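Ribokinase (Arabidopsis thaliana, PDB 6ILS) catalyses the magnesium-dependent transfer of a phosphoryl group from ATP to O-5 of D-ribose, giving D-ribose 5-phosphate. Local coordinates at residues Glu131-Ala136 with Lys155-Ala160; Thr191-Ser194 with Pro200-Thr203. One frame throughout, in Å; residues are numbered along the deposited sequence.

Contact 1. Residues Glu131-Ala136 with Lys155-Ala160; sequences EIVRNA and KAVKKA
The carbonyl oxygen of A156 takes a hydrogen bond from a water that is itself gripped by R134, at 2.7 Å from A156 O to the water. The same water accepts from R134 NE at 2.8 Å, lying in the plane of the guanidinium at its edge, so a single solvent molecule ties the two segments together. A156 O belongs to the last turn of helix 147-158, which frays at K159. The regular helical donor for it would be A160 N, which stands 4.1 Å from A156 O, too far to bond, and the water probably stands in for it. R134 gets its head there by setting off with CG opposite its own carbonyl carbon (chi1 -71°) and staying extended as far as NE. On the way, R134 CG passes A156 O at 4.1 Å. Beyond NE, R134 NH1 makes a salt bridge to D127, which probably steadies the guanidinium and with it the N-H aimed at the water.

Beside this polar bridge the contact is apolar. V133 puts its CG2 against the methyl of A156, with V133 CG2 4.1 Å from A156 CB. V157 reaches in from the next position, its CG2 4.2 Å from V133 CB and about as close to V133 O, an oxygen that already receives the backbone N-H of A136.

Helix 131-134 is a short, weakly bonded turn leading into strand 138-143. I132 packs on strands 5-8 and 56-63 of the large sheet, and V133, besides meeting helix 147-158, also touches V8 of strand 5-8. Helix 147-158 is the crossover of the beta-alpha-beta unit joining 138-143 to its parallel neighbour 164-170, so the contact lays the last turn of this crossover helix against the turn that precedes its first strand.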
loop_
_atom_site.group_PDB
_atom_site.type_symbol
_atom_site.label_atom_id
_atom_site.label_comp_id
_atom_site.label_asym_id
_atom_site.label_seq_id
_atom_site.Cartn_x
_atom_site.Cartn_y
_atom_site.Cartn_z
ATOM N N GLU B 131 -10.110 11.777 -28.627
ATOM C CA GLU B 131 -11.486 11.934 -29.087
ATOM C C GLU B 131 -12.412 12.330 -27.939
ATOM O O GLU B 131 -13.352 13.102 -28.131
ATOM C CB GLU B 131 -12.000 10.651 -29.741
ATOM C CG GLU B 131 -12.098 9.472 -28.779
ATOM C CD GLU B 131 -13.108 8.433 -29.222
ATOM O OE1 GLU B 131 -13.825 8.687 -30.219
ATOM O OE2 GLU B 131 -13.185 7.368 -28.569
ATOM N N ILE B 132 -12.143 11.810 -26.744
ATOM C CA ILE B 132 -13.037 12.070 -25.627
ATOM C C ILE B 132 -12.891 13.515 -25.168
ATOM O O ILE B 132 -13.892 14.142 -24.826
ATOM C CB ILE B 132 -12.806 11.090 -24.436
ATOM C CG1 ILE B 132 -13.865 11.308 -23.347
ATOM C CG2 ILE B 132 -11.399 11.191 -23.882
ATOM C CD1 ILE B 132 -15.291 11.283 -23.857
ATOM N N VAL B 133 -11.673 14.059 -25.204
ATOM C CA VAL B 133 -11.476 15.441 -24.787
ATOM C C VAL B 133 -12.069 16.377 -25.832
ATOM O O VAL B 133 -12.597 17.438 -25.499
ATOM C CB VAL B 133 -9.979 15.780 -24.519
ATOM C CG1 VAL B 133 -9.362 14.742 -23.584
ATOM C CG2 VAL B 133 -9.172 15.888 -25.794
ATOM N N ARG B 134 -12.037 15.959 -27.093
ATOM C CA ARG B 134 -12.644 16.754 -28.150
ATOM C C ARG B 134 -14.171 16.773 -28.061
ATOM O O ARG B 134 -14.820 17.661 -28.617
ATOM C CB ARG B 134 -12.189 16.239 -29.523
ATOM C CG ARG B 134 -10.730 16.560 -29.803
ATOM C CD ARG B 134 -10.357 16.256 -31.234
ATOM N NE ARG B 134 -8.944 16.511 -31.489
ATOM C CZ ARG B 134 -8.026 15.561 -31.648
ATOM N NH1 ARG B 134 -6.764 15.898 -31.884
ATOM N NH2 ARG B 134 -8.371 14.278 -31.590
ATOM N N ASN B 135 -14.750 15.800 -27.365
ATOM C CA ASN B 135 -16.202 15.781 -27.166
ATOM C C ASN B 135 -16.637 16.337 -25.810
ATOM O O ASN B 135 -17.822 16.318 -25.487
ATOM C CB ASN B 135 -16.754 14.359 -27.311
ATOM C CG ASN B 135 -16.680 13.845 -28.733
ATOM O OD1 ASN B 135 -16.486 14.613 -29.674
ATOM N ND2 ASN B 135 -16.851 12.537 -28.898
ATOM N N ALA B 136 -15.691 16.826 -25.017
ATOM C CA ALA B 136 -16.013 17.242 -23.651
ATOM C C ALA B 136 -16.858 18.520 -23.611
ATOM O O ALA B 136 -16.839 19.319 -24.550
ATOM C CB ALA B 136 -14.739 17.444 -22.853
ATOM N N LYS B 155 -4.131 21.695 -25.606
ATOM C CA LYS B 155 -4.070 22.182 -26.990
ATOM C C LYS B 155 -5.157 21.557 -27.851
ATOM O O LYS B 155 -5.731 22.217 -28.717
ATOM C CB LYS B 155 -2.690 21.914 -27.597
ATOM C CG LYS B 155 -1.642 22.870 -27.076
ATOM C CD LYS B 155 -0.295 22.686 -27.746
ATOM C CE LYS B 155 0.708 23.654 -27.140
ATOM N NZ LYS B 155 2.018 23.661 -27.856
ATOM N N ALA B 156 -5.473 20.293 -27.585
ATOM C CA ALA B 156 -6.521 19.601 -28.332
ATOM C C ALA B 156 -7.900 20.179 -28.028
ATOM O O ALA B 156 -8.838 20.011 -28.807
ATOM C CB ALA B 156 -6.503 18.105 -28.026
ATOM N N VAL B 157 -8.037 20.841 -26.884
ATOM C CA VAL B 157 -9.333 21.390 -26.532
ATOM C C VAL B 157 -9.472 22.810 -27.033
ATOM O O VAL B 157 -10.470 23.144 -27.652
ATOM C CB VAL B 157 -9.580 21.398 -25.030
ATOM C CG1 VAL B 157 -10.952 21.924 -24.783
ATOM C CG2 VAL B 157 -9.453 19.994 -24.460
ATOM N N LYS B 158 -8.473 23.638 -26.733
ATOM C CA LYS B 158 -8.424 25.019 -27.209
ATOM C C LYS B 158 -8.838 25.069 -28.680
ATOM O O LYS B 158 -9.703 25.860 -29.065
ATOM C CB LYS B 158 -7.022 25.615 -27.010
ATOM N N LYS B 159 -8.266 24.170 -29.478
ATOM C CA LYS B 159 -8.654 24.000 -30.876
ATOM C C LYS B 159 -9.965 23.218 -31.034
ATOM O O LYS B 159 -10.135 22.477 -32.004
ATOM C CB LYS B 159 -7.537 23.298 -31.657
ATOM N N ALA B 160 -10.882 23.384 -30.082
ATOM C CA ALA B 160 -12.208 22.773 -30.156
ATOM C C ALA B 160 -13.223 23.642 -29.418
ATOM O O ALA B 160 -14.432 23.415 -29.498
ATOM C CB ALA B 160 -12.185 21.354 -29.575
HETATM O O HOH W 1 -8.236 19.201 -31.266
#

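Contact 2. Residues Thr191-Ser194 with Pro200-Thr203; sequences TELS and PTET
T201 lays its methyl against the isobutyl end of L193, the two side chains crossing at a slant with T201 CG2 3.9 Å from L193 CD2. Its hydroxyl turns to the helix as well: OG1 sits between the backbone N and the carbonyl carbon (chi1 47°), where it bonds to the carbonyl of E190 and lies 3.4 Å from S194 CB. S194 sends its own OG on to the carbonyl of M199, so each hydroxyl ties helix 190-197 to the chain that follows it. This is the bend of a helix-loop-helix: T203 is the N-cap of helix 204-216, its OG1 bonded to Q206 N. N189, just before the first helix, bonds through its OD1 to E192 N, and N189-E192 matches the NXXE motif of PfkB kinases; N189 lines the pocket of the bound ATP, and the L193 side chain is about 10 Å from the nucleotide. A valine in place of T201 would probably leave the E190 carbonyl without its hydroxyl donor and the loop less firmly tied to the first turn of the helix. L193 also packs on I207, A210 and C214 of helix 204-216.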
loop_
_atom_site.group_PDB
_atom_site.type_symbol
_atom_site.label_atom_id
_atom_site.label_comp_id
_atom_site.label_asym_id
_atom_site.label_seq_id
_atom_site.Cartn_x
_atom_site.Cartn_y
_atom_site.Cartn_z
ATOM N N THR B 191 -0.550 28.823 -1.435
ATOM C CA THR B 191 0.849 28.413 -1.496
ATOM C C THR B 191 1.296 28.142 -2.936
ATOM O O THR B 191 2.394 28.528 -3.339
ATOM C CB THR B 191 1.075 27.186 -0.632
ATOM O OG1 THR B 191 0.646 27.482 0.703
ATOM C CG2 THR B 191 2.552 26.791 -0.618
ATOM N N GLU B 192 0.435 27.502 -3.720
ATOM C CA GLU B 192 0.739 27.235 -5.120
ATOM C C GLU B 192 0.820 28.521 -5.918
ATOM O O GLU B 192 1.645 28.648 -6.824
ATOM C CB GLU B 192 -0.308 26.298 -5.727
ATOM C CG GLU B 192 -0.237 24.912 -5.113
ATOM C CD GLU B 192 -1.504 24.091 -5.284
ATOM O OE1 GLU B 192 -2.509 24.600 -5.837
ATOM O OE2 GLU B 192 -1.472 22.920 -4.853
ATOM N N LEU B 193 -0.033 29.484 -5.582
ATOM C CA LEU B 193 -0.034 30.756 -6.290
ATOM C C LEU B 193 1.249 31.527 -5.993
ATOM O O LEU B 193 1.814 32.154 -6.878
ATOM C CB LEU B 193 -1.251 31.594 -5.899
ATOM C CG LEU B 193 -1.359 33.004 -6.488
ATOM C CD1 LEU B 193 -1.510 32.990 -7.997
ATOM C CD2 LEU B 193 -2.545 33.723 -5.821
ATOM N N SER B 194 1.689 31.470 -4.740
ATOM C CA SER B 194 2.935 32.112 -4.325
ATOM C C SER B 194 4.159 31.442 -4.945
ATOM O O SER B 194 5.072 32.121 -5.414
ATOM C CB SER B 194 3.063 32.092 -2.803
ATOM O OG SER B 194 4.331 32.576 -2.398
ATOM N N PRO B 200 4.367 37.018 -2.561
ATOM C CA PRO B 200 3.696 36.660 -1.307
ATOM C C PRO B 200 2.181 36.614 -1.488
ATOM O O PRO B 200 1.659 37.249 -2.398
ATOM C CB PRO B 200 4.110 37.786 -0.354
ATOM C CG PRO B 200 4.367 38.958 -1.260
ATOM C CD PRO B 200 4.941 38.377 -2.521
ATOM N N THR B 201 1.490 35.877 -0.627
ATOM C CA THR B 201 0.046 35.711 -0.757
ATOM C C THR B 201 -0.593 35.739 0.620
ATOM O O THR B 201 -1.560 35.026 0.891
ATOM C CB THR B 201 -0.307 34.396 -1.495
ATOM O OG1 THR B 201 0.464 33.316 -0.952
ATOM C CG2 THR B 201 -0.000 34.510 -2.977
ATOM N N GLU B 202 -0.041 36.577 1.491
ATOM C CA GLU B 202 -0.500 36.643 2.872
ATOM C C GLU B 202 -1.712 37.567 3.028
ATOM O O GLU B 202 -2.412 37.502 4.035
ATOM C CB GLU B 202 0.640 37.098 3.792
ATOM N N THR B 203 -1.953 38.424 2.034
ATOM C CA THR B 203 -3.076 39.369 2.071
ATOM C C THR B 203 -3.824 39.372 0.750
ATOM O O THR B 203 -3.268 38.975 -0.273
ATOM C CB THR B 203 -2.617 40.807 2.352
ATOM O OG1 THR B 203 -1.841 41.287 1.241
ATOM C CG2 THR B 203 -1.788 40.870 3.628
#

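How the contacts relate
Contact 1 closes before contact 2 opens along the chain, and their centres lie 32 Å apart, with about 20 Å between nearest atoms. What they share is the large, mostly parallel sheet. The helices of contact 1 lie before and after strand 138-143, whereas contact 2 joins helix 190-197 to the loop before helix 204-216, both in the connection from strand 185-187 to strand 221-225. The two contacts thus belong to different connections of the same alpha/beta domain, with strand 164-170 standing between 138-143 and 185-187 in the sheet. Their settings differ: contact 1 is far from the annotated sites, while contact 2 shapes a connection that neighbours the ATP pocket.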